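Local coordinates for chlorite Dismutase (Nitrobacter winogradskyi, PDB 3QPI), which decomposes chlorite to chloride and molecular oxygen at a heme b cofactor, acting as a chlorite O2-lyase, at residues A[106-109]-A[114-117]. Residues are numbered along the deposited sequence; the frame is centred on the assembly and turned at random.
Sequences AIFE and HIAA. With HEM (protoporphyrin IX containing Fe), chain C.
Phe108 and His114 form an offset stack on the proximal side of the heme in this chlorite dismutase, a member of the dimeric alpha/beta-barrel clan, and the pair illustrates how an axial ligand is oriented by its second shell. The ring centroids lie 4.6 Å apart with planes at 19°. Contact is made by the leading corner of the phenyl ring: Phe108 CE1 sits over one face of the imidazole, displaced toward its rim, 3.4 Å from His114 CG. In return His114 CB rests over a face of the phenyl ring as a CH-pi contact. With CG anti to the backbone N in His114 (chi1 -169°), the imidazole extends to the heme, where NE2 binds the iron at 2.2 Å; ND1, on the other side of the ring, is hydrogen-bonded to Glu167, so the ring's rotation is fixed by metal, carboxylate and stack together. Phe108 CZ meets the heme as well, 3.6 Å from its CAA, while CE2 packs on Ile115 CG1, whose neighbouring CD1 reaches the heme methyl CMA.

The backbone bearing the ligand is held at the end of helix 101-111. Phe108 O accepts a nearly straight bond from His114 N in its carbonyl plane. Glu109, its chain bent at chi2 (55°), turns its carboxylate to the two following amides, each oxygen using its syn lone pair. A glutamine here would probably leave one of those amides without its acceptor, because its NH2 group would face a backbone N-H. The two bonds differ in length: Ala116 N lies 3.1 Å from Glu109 OE1, whereas Ile115 N approaches Glu109 OE2 to 2.7 Å.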
ATOM      1  N   ALA A 106      14.444   9.123   9.581  1.00 35.37           N
ATOM      2  CA  ALA A 106      14.270   9.154  11.032  1.00 35.87           C
ATOM      3  C   ALA A 106      12.790   9.042  11.452  1.00 36.65           C
ATOM      4  O   ALA A 106      12.440   8.274  12.345  1.00 35.80           O
ATOM      5  CB  ALA A 106      14.912  10.448  11.616  1.00 32.94           C
ATOM      6  N   ILE A 107      11.931   9.832  10.820  1.00 33.16           N
ATOM      7  CA  ILE A 107      10.497   9.718  11.027  1.00 34.83           C
ATOM      8  C   ILE A 107       9.973   8.333  10.640  1.00 35.07           C
ATOM      9  O   ILE A 107       9.272   7.697  11.425  1.00 31.82           O
ATOM     10  CB  ILE A 107       9.748  10.793  10.219  1.00 35.93           C
ATOM     11  CG1 ILE A 107      10.136  12.185  10.750  1.00 37.17           C
ATOM     12  CG2 ILE A 107       8.228  10.553  10.268  1.00 31.60           C
ATOM     13  CD1 ILE A 107       9.539  13.341   9.966  1.00 38.65           C
ATOM     14  N   PHE A 108      10.326   7.875   9.437  1.00 33.22           N
ATOM     15  CA  PHE A 108       9.833   6.609   8.898  1.00 29.40           C
ATOM     16  C   PHE A 108      10.189   5.454   9.818  1.00 30.07           C
ATOM     17  O   PHE A 108       9.327   4.670  10.186  1.00 30.61           O
ATOM     18  CB  PHE A 108      10.419   6.386   7.492  1.00 31.62           C
ATOM     19  CG  PHE A 108      10.200   4.991   6.920  1.00 30.29           C
ATOM     20  CD1 PHE A 108       9.041   4.685   6.213  1.00 29.91           C
ATOM     21  CD2 PHE A 108      11.178   4.010   7.043  1.00 27.81           C
ATOM     22  CE1 PHE A 108       8.857   3.419   5.652  1.00 27.60           C
ATOM     23  CE2 PHE A 108      10.991   2.736   6.485  1.00 29.18           C
ATOM     24  CZ  PHE A 108       9.832   2.447   5.802  1.00 26.98           C
ATOM     25  N   GLU A 109      11.454   5.337  10.196  1.00 32.35           N
ATOM     26  CA  GLU A 109      11.848   4.213  11.025  1.00 35.30           C
ATOM     27  C   GLU A 109      12.097   4.576  12.512  1.00 37.74           C
ATOM     28  O   GLU A 109      11.488   3.988  13.408  1.00 37.73           O
ATOM     29  CB  GLU A 109      13.066   3.518  10.417  1.00 34.45           C
ATOM     30  CG  GLU A 109      13.407   2.189  11.091  1.00 35.90           C
ATOM     31  CD  GLU A 109      12.235   1.206  11.114  1.00 38.45           C
ATOM     32  OE1 GLU A 109      12.284   0.236  11.899  1.00 38.87           O
ATOM     33  OE2 GLU A 109      11.259   1.391  10.353  1.00 39.96           O
ATOM     34  N   HIS A 114       8.266   1.938  11.187  1.00 33.23           N
ATOM     35  CA  HIS A 114       7.466   1.361  10.112  1.00 34.13           C
ATOM     36  C   HIS A 114       7.876  -0.071   9.847  1.00 32.88           C
ATOM     37  O   HIS A 114       7.035  -0.946   9.685  1.00 32.60           O
ATOM     38  CB  HIS A 114       7.649   2.178   8.831  1.00 31.72           C
ATOM     39  CG  HIS A 114       6.678   1.835   7.753  1.00 34.10           C
ATOM     40  ND1 HIS A 114       5.839   2.771   7.185  1.00 37.26           N
ATOM     41  CD2 HIS A 114       6.423   0.667   7.118  1.00 32.96           C
ATOM     42  CE1 HIS A 114       5.101   2.191   6.256  1.00 36.68           C
ATOM     43  NE2 HIS A 114       5.434   0.914   6.200  1.00 35.95           N
ATOM     44  N   ILE A 115       9.177  -0.311   9.789  1.00 29.24           N
ATOM     45  CA  ILE A 115       9.646  -1.635   9.464  1.00 29.21           C
ATOM     46  C   ILE A 115       9.586  -2.521  10.688  1.00 34.20           C
ATOM     47  O   ILE A 115       8.940  -3.569  10.656  1.00 34.73           O
ATOM     48  CB  ILE A 115      11.065  -1.614   8.906  1.00 32.53           C
ATOM     49  CG1 ILE A 115      11.088  -0.801   7.602  1.00 33.40           C
ATOM     50  CG2 ILE A 115      11.551  -3.037   8.624  1.00 35.16           C
ATOM     51  CD1 ILE A 115      12.463  -0.701   6.923  1.00 33.70           C
ATOM     52  N   ALA A 116      10.227  -2.081  11.770  1.00 37.38           N
ATOM     53  CA  ALA A 116      10.435  -2.924  12.937  1.00 38.23           C
ATOM     54  C   ALA A 116       9.114  -3.351  13.559  1.00 40.22           C
ATOM     55  O   ALA A 116       8.969  -4.487  14.007  1.00 40.47           O
ATOM     56  CB  ALA A 116      11.298  -2.208  13.969  1.00 37.57           C
ATOM     57  N   ALA A 117       8.146  -2.445  13.585  1.00 40.98           N
ATOM     58  CA  ALA A 117       6.861  -2.773  14.174  1.00 41.37           C
ATOM     59  C   ALA A 117       5.967  -3.580  13.230  1.00 41.38           C
ATOM     60  O   ALA A 117       4.963  -4.135  13.667  1.00 40.94           O
ATOM     61  CB  ALA A 117       6.141  -1.512  14.626  1.00 40.45           C
TER
HETATM   62  CHA HEM C1001       7.276   1.615   2.668  1.00 18.80           C
HETATM   63  CHB HEM C1001       7.463  -2.517   5.077  1.00 24.82           C
HETATM   64  CHC HEM C1001       2.641  -2.375   5.694  1.00 20.79           C
HETATM   65  CHD HEM C1001       2.555   1.845   3.564  1.00 17.06           C
HETATM   66  C1A HEM C1001       7.676   0.469   3.267  1.00  6.83           C
HETATM   67  C2A HEM C1001       9.069   0.048   3.254  1.00 12.52           C
HETATM   68  C3A HEM C1001       9.165  -1.125   3.912  1.00  4.80           C
HETATM   69  C4A HEM C1001       7.812  -1.443   4.361  1.00 19.25           C
HETATM   70  CMA HEM C1001      10.486  -1.940   4.167  1.00 28.10           C
HETATM   71  CAA HEM C1001      10.162   0.909   2.603  1.00 17.10           C
HETATM   72  CBA HEM C1001      10.528   0.493   1.185  1.00 30.24           C
HETATM   73  CGA HEM C1001      11.738   1.324   0.809  1.00 33.27           C
HETATM   74  O1A HEM C1001      11.550   2.196  -0.060  1.00 27.72           O
HETATM   75  O2A HEM C1001      12.863   1.147   1.378  1.00 26.85           O
HETATM   76  C1B HEM C1001       6.174  -2.776   5.396  1.00 20.73           C
HETATM   77  C2B HEM C1001       5.783  -4.035   5.980  1.00 16.78           C
HETATM   78  C3B HEM C1001       4.464  -4.010   6.107  1.00 21.82           C
HETATM   79  C4B HEM C1001       3.972  -2.727   5.644  1.00 11.90           C
HETATM   80  CMB HEM C1001       6.684  -5.241   6.348  1.00 20.67           C
HETATM   81  CAB HEM C1001       3.650  -5.180   6.706  1.00 28.91           C
HETATM   82  CBB HEM C1001       2.598  -5.656   6.036  1.00 26.00           C
HETATM   83  C1C HEM C1001       2.171  -1.218   5.207  1.00  7.42           C
HETATM   84  C2C HEM C1001       0.786  -0.746   5.172  1.00 15.42           C
HETATM   85  C3C HEM C1001       0.796   0.423   4.535  1.00 11.41           C
HETATM   86  C4C HEM C1001       2.178   0.720   4.202  1.00 18.72           C
HETATM   87  CMC HEM C1001      -0.432  -1.537   5.706  1.00 11.66           C
HETATM   88  CAC HEM C1001      -0.349   1.399   4.217  1.00 26.62           C
HETATM   89  CBC HEM C1001      -1.436   1.417   5.002  1.00 30.78           C
HETATM   90  C1D HEM C1001       3.764   2.164   3.089  1.00 17.59           C
HETATM   91  C2D HEM C1001       4.036   3.382   2.366  1.00  9.98           C
HETATM   92  C3D HEM C1001       5.530   3.281   2.088  1.00 16.64           C
HETATM   93  C4D HEM C1001       5.973   2.048   2.694  1.00  6.11           C
HETATM   94  CMD HEM C1001       3.087   4.546   1.928  1.00 22.39           C
HETATM   95  CAD HEM C1001       6.410   4.297   1.348  1.00 17.08           C
HETATM   96  CBD HEM C1001       7.018   5.199   2.433  1.00 22.89           C
HETATM   97  CGD HEM C1001       7.760   6.339   1.772  1.00 28.50           C
HETATM   98  O1D HEM C1001       8.630   6.055   0.918  1.00 27.19           O
HETATM   99  O2D HEM C1001       7.485   7.528   2.097  1.00 28.47           O
HETATM  100  NA  HEM C1001       6.885  -0.475   3.945  1.00 10.34           N
HETATM  101  NB  HEM C1001       5.053  -1.973   5.192  1.00 16.16           N
HETATM  102  NC  HEM C1001       2.992  -0.298   4.617  1.00 18.53           N
HETATM  103  ND  HEM C1001       4.928   1.399   3.283  1.00 13.16           N
HETATM  104 FE   HEM C1001       4.888  -0.162   4.372  1.00 23.80          FE